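Local coordinates for protein alanine dehydrogenase (Archaeoglobus fulgidus, PDB 1OMO) that catalyses the reversible, NAD-dependent oxidative deamination of L-alanine to pyruvate and works as a homodimer, at residues A53-K65 with G292-E306. Numbering follows the deposited sequence.
Sequences AMPAHLMGYAGLK and GLAIQDVAVAKVVYE. With NAD (nicotinamide-adenine-dinucleotide), chain D.
Lys302 lies over one face of the Tyr61 ring while its amine reaches past the ring to hydrogen-bond the turn beside it. Lys302 CB sits 4.3 Å from the Tyr61 ring centroid, a CH-pi contact shifted toward the rim. Lys302 CG is anti to the backbone N (chi1 150°) and the chain beyond is extended, which lets Lys302 NZ donate a hydrogen bond to Met59 O (3.1 Å), in the carbonyl plane. The Tyr61 hydroxyl donates to Glu306 OE1 at 2.7 Å, on the anti lone pair. The same hydroxyl meets the edge of the Tyr305 ring. A phenylalanine at Tyr61 would probably keep a ring under the Lys302 chain but leave Glu306 OE1 without its hydroxyl donor and the Glu306 carboxylate freer to turn.

Toward the start of the helix, Val298 sits among Ala56, Leu58 and Tyr61. Val298 CG2 lies 3.7 Å from Ala56 CB. Ala294 CB packs closely on the strand, 3.5 Å from Ala56 CB. At the far end Lys65 NZ makes a salt bridge, weak as a hydrogen bond, to Asp297 OD2 at 2.9 Å. Thr105 also hydrogen-bonds Lys65 NZ, and Arg108, an NAD-binding residue, holds Asp297 OD1. Lys65 is the inferred proton donor/acceptor, and Gly292 CA touches NAD O7N at 3.0 Å. The hairpin's type I' turn, Leu58 to Tyr61, lies away from NAD; its Lys65 end and Gly292 face the active-site cleft of this ornithine cyclodeaminase/mu-crystallin family enzyme, beside its Rossmann-fold NAD domain.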
loop_
_atom_site.group_PDB
_atom_site.type_symbol
_atom_site.label_atom_id
_atom_site.label_comp_id
_atom_site.label_asym_id
_atom_site.label_seq_id
_atom_site.Cartn_x
_atom_site.Cartn_y
_atom_site.Cartn_z
ATOM N N ALA A 53 4.218 0.181 -2.667
ATOM C CA ALA A 53 3.593 -0.210 -1.406
ATOM C C ALA A 53 3.944 -1.678 -1.214
ATOM O O ALA A 53 3.710 -2.511 -2.109
ATOM C CB ALA A 53 2.109 -0.052 -1.504
ATOM N N MET A 54 4.472 -2.014 -0.045
ATOM C CA MET A 54 4.862 -3.395 0.215
ATOM C C MET A 54 4.282 -3.865 1.554
ATOM O O MET A 54 4.928 -3.737 2.576
ATOM C CB MET A 54 6.401 -3.492 0.237
ATOM C CG MET A 54 7.078 -2.967 -1.037
ATOM S SD MET A 54 8.887 -3.002 -1.051
ATOM C CE MET A 54 9.206 -4.689 -0.481
ATOM N N PRO A 55 3.051 -4.398 1.564
ATOM C CA PRO A 55 2.436 -4.863 2.824
ATOM C C PRO A 55 2.724 -6.318 3.128
ATOM O O PRO A 55 2.921 -7.101 2.221
ATOM C CB PRO A 55 0.943 -4.629 2.586
ATOM C CG PRO A 55 0.817 -4.974 1.139
ATOM C CD PRO A 55 2.048 -4.360 0.480
ATOM N N ALA A 56 2.746 -6.675 4.403
ATOM C CA ALA A 56 2.996 -8.058 4.805
ATOM C C ALA A 56 2.554 -8.360 6.232
ATOM O O ALA A 56 2.508 -7.484 7.077
ATOM C CB ALA A 56 4.475 -8.399 4.649
ATOM N N HIS A 57 2.269 -9.619 6.496
ATOM C CA HIS A 57 1.853 -10.063 7.804
ATOM C C HIS A 57 2.586 -11.361 8.173
ATOM O O HIS A 57 2.554 -12.344 7.391
ATOM C CB HIS A 57 0.348 -10.324 7.778
ATOM C CG HIS A 57 -0.191 -10.949 9.027
ATOM N ND1 HIS A 57 -1.311 -11.751 9.028
ATOM C CD2 HIS A 57 0.219 -10.881 10.314
ATOM C CE1 HIS A 57 -1.563 -12.155 10.260
ATOM N NE2 HIS A 57 -0.647 -11.643 11.060
ATOM N N LEU A 58 3.250 -11.352 9.339
ATOM C CA LEU A 58 3.941 -12.541 9.876
ATOM C C LEU A 58 4.575 -12.218 11.223
ATOM O O LEU A 58 4.648 -11.050 11.632
ATOM C CB LEU A 58 5.037 -13.054 8.937
ATOM C CG LEU A 58 6.358 -12.288 9.055
ATOM C CD1 LEU A 58 7.500 -13.022 8.303
ATOM C CD2 LEU A 58 6.137 -10.889 8.498
ATOM N N MET A 59 5.033 -13.256 11.914
ATOM C CA MET A 59 5.681 -13.081 13.198
ATOM C C MET A 59 4.855 -12.259 14.166
ATOM O O MET A 59 5.396 -11.652 15.077
ATOM C CB MET A 59 7.046 -12.415 13.007
ATOM C CG MET A 59 7.899 -13.112 11.974
ATOM S SD MET A 59 9.412 -12.238 11.703
ATOM C CE MET A 59 10.496 -13.572 11.273
ATOM N N GLY A 60 3.553 -12.219 13.953
ATOM C CA GLY A 60 2.696 -11.496 14.857
ATOM C C GLY A 60 2.440 -10.034 14.581
ATOM O O GLY A 60 1.757 -9.371 15.368
ATOM N N TYR A 61 2.991 -9.514 13.491
ATOM C CA TYR A 61 2.765 -8.118 13.137
ATOM C C TYR A 61 2.284 -7.955 11.719
ATOM O O TYR A 61 2.316 -8.884 10.913
ATOM C CB TYR A 61 4.032 -7.288 13.276
ATOM C CG TYR A 61 4.482 -7.095 14.682
ATOM C CD1 TYR A 61 5.082 -8.130 15.382
ATOM C CD2 TYR A 61 4.336 -5.862 15.309
ATOM C CE1 TYR A 61 5.539 -7.939 16.679
ATOM C CE2 TYR A 61 4.793 -5.652 16.611
ATOM C CZ TYR A 61 5.402 -6.697 17.287
ATOM O OH TYR A 61 5.938 -6.486 18.534
ATOM N N ALA A 62 1.814 -6.763 11.421
ATOM C CA ALA A 62 1.387 -6.468 10.072
ATOM C C ALA A 62 1.973 -5.097 9.838
ATOM O O ALA A 62 2.249 -4.376 10.794
ATOM C CB ALA A 62 -0.132 -6.444 9.969
ATOM N N GLY A 63 2.226 -4.759 8.583
ATOM C CA GLY A 63 2.780 -3.439 8.282
ATOM C C GLY A 63 2.810 -3.148 6.807
ATOM O O GLY A 63 2.612 -4.040 5.977
ATOM N N LEU A 64 3.045 -1.893 6.459
ATOM C CA LEU A 64 3.136 -1.525 5.055
ATOM C C LEU A 64 4.326 -0.611 4.828
ATOM O O LEU A 64 4.444 0.400 5.502
ATOM C CB LEU A 64 1.858 -0.813 4.576
ATOM C CG LEU A 64 2.029 -0.417 3.085
ATOM C CD1 LEU A 64 0.761 -0.661 2.333
ATOM C CD2 LEU A 64 2.446 1.048 2.950
ATOM N N LYS A 65 5.207 -0.957 3.891
ATOM C CA LYS A 65 6.336 -0.090 3.597
ATOM C C LYS A 65 5.957 0.664 2.317
ATOM O O LYS A 65 5.402 0.073 1.373
ATOM C CB LYS A 65 7.633 -0.882 3.367
ATOM C CG LYS A 65 8.875 0.003 3.448
ATOM C CD LYS A 65 10.173 -0.747 3.178
ATOM C CE LYS A 65 10.314 -1.139 1.690
ATOM N NZ LYS A 65 11.595 -1.836 1.487
ATOM N N GLY A 292 13.779 -8.156 -2.945
ATOM C CA GLY A 292 13.313 -7.412 -1.764
ATOM C C GLY A 292 11.833 -7.724 -1.495
ATOM O O GLY A 292 10.958 -7.378 -2.298
ATOM N N LEU A 293 11.539 -8.375 -0.370
ATOM C CA LEU A 293 10.152 -8.752 -0.093
ATOM C C LEU A 293 9.559 -8.053 1.127
ATOM O O LEU A 293 10.263 -7.809 2.108
ATOM C CB LEU A 293 10.073 -10.264 0.106
ATOM C CG LEU A 293 10.997 -11.191 -0.706
ATOM C CD1 LEU A 293 10.802 -12.640 -0.198
ATOM C CD2 LEU A 293 10.707 -11.103 -2.170
ATOM N N ALA A 294 8.263 -7.743 1.089
ATOM C CA ALA A 294 7.644 -7.081 2.239
ATOM C C ALA A 294 7.818 -7.909 3.528
ATOM O O ALA A 294 7.975 -7.347 4.609
ATOM C CB ALA A 294 6.146 -6.780 1.978
ATOM N N ILE A 295 7.825 -9.228 3.440
ATOM C CA ILE A 295 7.995 -9.989 4.677
ATOM C C ILE A 295 9.330 -9.670 5.357
ATOM O O ILE A 295 9.410 -9.722 6.577
ATOM C CB ILE A 295 7.826 -11.528 4.478
ATOM C CG1 ILE A 295 8.813 -12.060 3.428
ATOM C CG2 ILE A 295 6.406 -11.833 4.079
ATOM C CD1 ILE A 295 8.950 -13.573 3.396
ATOM N N GLN A 296 10.345 -9.278 4.589
ATOM C CA GLN A 296 11.649 -8.915 5.177
ATOM C C GLN A 296 11.553 -7.561 5.909
ATOM O O GLN A 296 12.132 -7.379 6.990
ATOM C CB GLN A 296 12.780 -8.852 4.104
ATOM C CG GLN A 296 13.013 -10.182 3.357
ATOM C CD GLN A 296 13.935 -10.098 2.096
ATOM O OE1 GLN A 296 13.725 -9.289 1.204
ATOM N NE2 GLN A 296 14.927 -10.975 2.032
ATOM N N ASP A 297 10.812 -6.620 5.334
ATOM C CA ASP A 297 10.666 -5.301 5.955
ATOM C C ASP A 297 9.831 -5.406 7.255
ATOM O O ASP A 297 10.166 -4.804 8.255
ATOM C CB ASP A 297 10.025 -4.326 4.956
ATOM C CG ASP A 297 10.855 -4.150 3.714
ATOM O OD1 ASP A 297 12.058 -3.895 3.871
ATOM O OD2 ASP A 297 10.321 -4.259 2.576
ATOM N N VAL A 298 8.752 -6.186 7.250
ATOM C CA VAL A 298 7.966 -6.326 8.487
ATOM C C VAL A 298 8.741 -7.075 9.587
ATOM O O VAL A 298 8.808 -6.605 10.745
ATOM C CB VAL A 298 6.613 -7.022 8.235
ATOM C CG1 VAL A 298 5.854 -7.176 9.564
ATOM C CG2 VAL A 298 5.771 -6.173 7.265
ATOM N N ALA A 299 9.348 -8.209 9.227
ATOM C CA ALA A 299 10.142 -9.003 10.178
ATOM C C ALA A 299 11.156 -8.087 10.851
ATOM O O ALA A 299 11.246 -7.993 12.080
ATOM C CB ALA A 299 10.878 -10.134 9.448
ATOM N N VAL A 300 11.909 -7.387 10.030
ATOM C CA VAL A 300 12.899 -6.497 10.553
ATOM C C VAL A 300 12.301 -5.315 11.330
ATOM O O VAL A 300 12.889 -4.867 12.304
ATOM C CB VAL A 300 13.805 -6.006 9.417
ATOM C CG1 VAL A 300 14.197 -4.579 9.663
ATOM C CG2 VAL A 300 15.060 -6.890 9.334
ATOM N N ALA A 301 11.159 -4.793 10.907
ATOM C CA ALA A 301 10.568 -3.683 11.644
ATOM C C ALA A 301 10.100 -4.155 13.040
ATOM O O ALA A 301 10.128 -3.388 14.023
ATOM C CB ALA A 301 9.407 -3.077 10.852
ATOM N N LYS A 302 9.680 -5.417 13.128
ATOM C CA LYS A 302 9.255 -5.977 14.407
ATOM C C LYS A 302 10.409 -5.930 15.419
ATOM O O LYS A 302 10.210 -5.646 16.608
ATOM C CB LYS A 302 8.796 -7.427 14.256
ATOM C CG LYS A 302 9.057 -8.216 15.561
ATOM C CD LYS A 302 8.373 -9.561 15.619
ATOM C CE LYS A 302 8.519 -10.191 17.016
ATOM N NZ LYS A 302 7.598 -11.339 17.169
ATOM N N VAL A 303 11.618 -6.222 14.955
ATOM C CA VAL A 303 12.769 -6.204 15.845
ATOM C C VAL A 303 13.108 -4.799 16.308
ATOM O O VAL A 303 13.462 -4.597 17.465
ATOM C CB VAL A 303 13.980 -6.822 15.162
ATOM C CG1 VAL A 303 15.247 -6.500 15.955
ATOM C CG2 VAL A 303 13.785 -8.330 15.057
ATOM N N VAL A 304 13.027 -3.835 15.393
ATOM C CA VAL A 304 13.298 -2.436 15.706
ATOM C C VAL A 304 12.263 -1.919 16.703
ATOM O O VAL A 304 12.591 -1.160 17.637
ATOM C CB VAL A 304 13.191 -1.546 14.442
ATOM C CG1 VAL A 304 13.104 -0.065 14.834
ATOM C CG2 VAL A 304 14.383 -1.788 13.533
ATOM N N TYR A 305 11.002 -2.305 16.495
ATOM C CA TYR A 305 9.944 -1.823 17.387
ATOM C C TYR A 305 10.118 -2.341 18.830
ATOM O O TYR A 305 10.072 -1.565 19.768
ATOM C CB TYR A 305 8.544 -2.182 16.835
ATOM C CG TYR A 305 7.393 -1.784 17.752
ATOM C CD1 TYR A 305 6.628 -2.752 18.390
ATOM C CD2 TYR A 305 7.111 -0.438 18.025
ATOM C CE1 TYR A 305 5.603 -2.406 19.293
ATOM C CE2 TYR A 305 6.093 -0.082 18.919
ATOM C CZ TYR A 305 5.343 -1.078 19.553
ATOM O OH TYR A 305 4.352 -0.753 20.433
ATOM N N GLU A 306 10.343 -3.634 19.001
ATOM C CA GLU A 306 10.516 -4.205 20.331
ATOM C C GLU A 306 11.800 -3.704 20.968
ATOM O O GLU A 306 11.838 -3.471 22.170
ATOM C CB GLU A 306 10.474 -5.741 20.253
ATOM C CG GLU A 306 9.087 -6.223 19.820
ATOM C CD GLU A 306 8.976 -7.706 19.589
ATOM O OE1 GLU A 306 7.861 -8.178 19.309
ATOM O OE2 GLU A 306 9.996 -8.413 19.678
HETATM P PA NAD D . 24.485 3.066 -5.345
HETATM O O1A NAD D . 24.210 4.026 -6.443
HETATM O O2A NAD D . 25.089 3.591 -4.035
HETATM O O5B NAD D . 25.373 1.718 -5.699
HETATM C C5B NAD D . 25.538 1.221 -7.093
HETATM C C4B NAD D . 27.057 1.263 -7.403
HETATM O O4B NAD D . 27.127 0.700 -8.787
HETATM C C3B NAD D . 27.737 2.703 -7.576
HETATM O O3B NAD D . 28.920 2.839 -6.691
HETATM C C2B NAD D . 28.084 2.827 -9.079
HETATM O O2B NAD D . 29.126 3.643 -9.474
HETATM C C1B NAD D . 28.196 1.319 -9.462
HETATM N N9A NAD D . 27.899 1.048 -10.838
HETATM C C8A NAD D . 26.948 1.556 -11.699
HETATM N N7A NAD D . 26.989 1.023 -12.901
HETATM C C5A NAD D . 27.970 0.131 -12.914
HETATM C C6A NAD D . 28.468 -0.768 -13.956
HETATM N N6A NAD D . 27.956 -0.780 -15.160
HETATM N N1A NAD D . 29.521 -1.578 -13.569
HETATM C C2A NAD D . 30.073 -1.571 -12.332
HETATM N N3A NAD D . 29.630 -0.717 -11.298
HETATM C C4A NAD D . 28.564 0.102 -11.633
HETATM O O3 NAD D . 23.242 2.064 -4.874
HETATM P PN NAD D . 23.030 0.882 -3.673
HETATM O O1N NAD D . 24.381 0.604 -3.068
HETATM O O2N NAD D . 21.825 1.254 -2.833
HETATM O O5D NAD D . 22.637 -0.392 -4.705
HETATM C C5D NAD D . 21.629 0.129 -5.795
HETATM C C4D NAD D . 21.071 -0.978 -6.628
HETATM O O4D NAD D . 20.446 -1.998 -5.667
HETATM C C3D NAD D . 19.898 -0.575 -7.577
HETATM O O3D NAD D . 19.778 -1.466 -8.702
HETATM C C2D NAD D . 18.718 -0.664 -6.605
HETATM O O2D NAD D . 17.472 -0.446 -7.181
HETATM C C1D NAD D . 18.992 -2.099 -5.947
HETATM N N1N NAD D . 18.457 -2.428 -4.580
HETATM C C2N NAD D . 17.758 -3.712 -4.554
HETATM C C3N NAD D . 17.405 -4.155 -3.228
HETATM C C7N NAD D . 16.607 -5.593 -3.213
HETATM O O7N NAD D . 15.862 -5.849 -2.224
HETATM N N7N NAD D . 16.805 -6.453 -4.263
HETATM C C4N NAD D . 17.682 -3.490 -2.011
HETATM C C5N NAD D . 18.387 -2.230 -2.189
HETATM C C6N NAD D . 18.766 -1.719 -3.440
#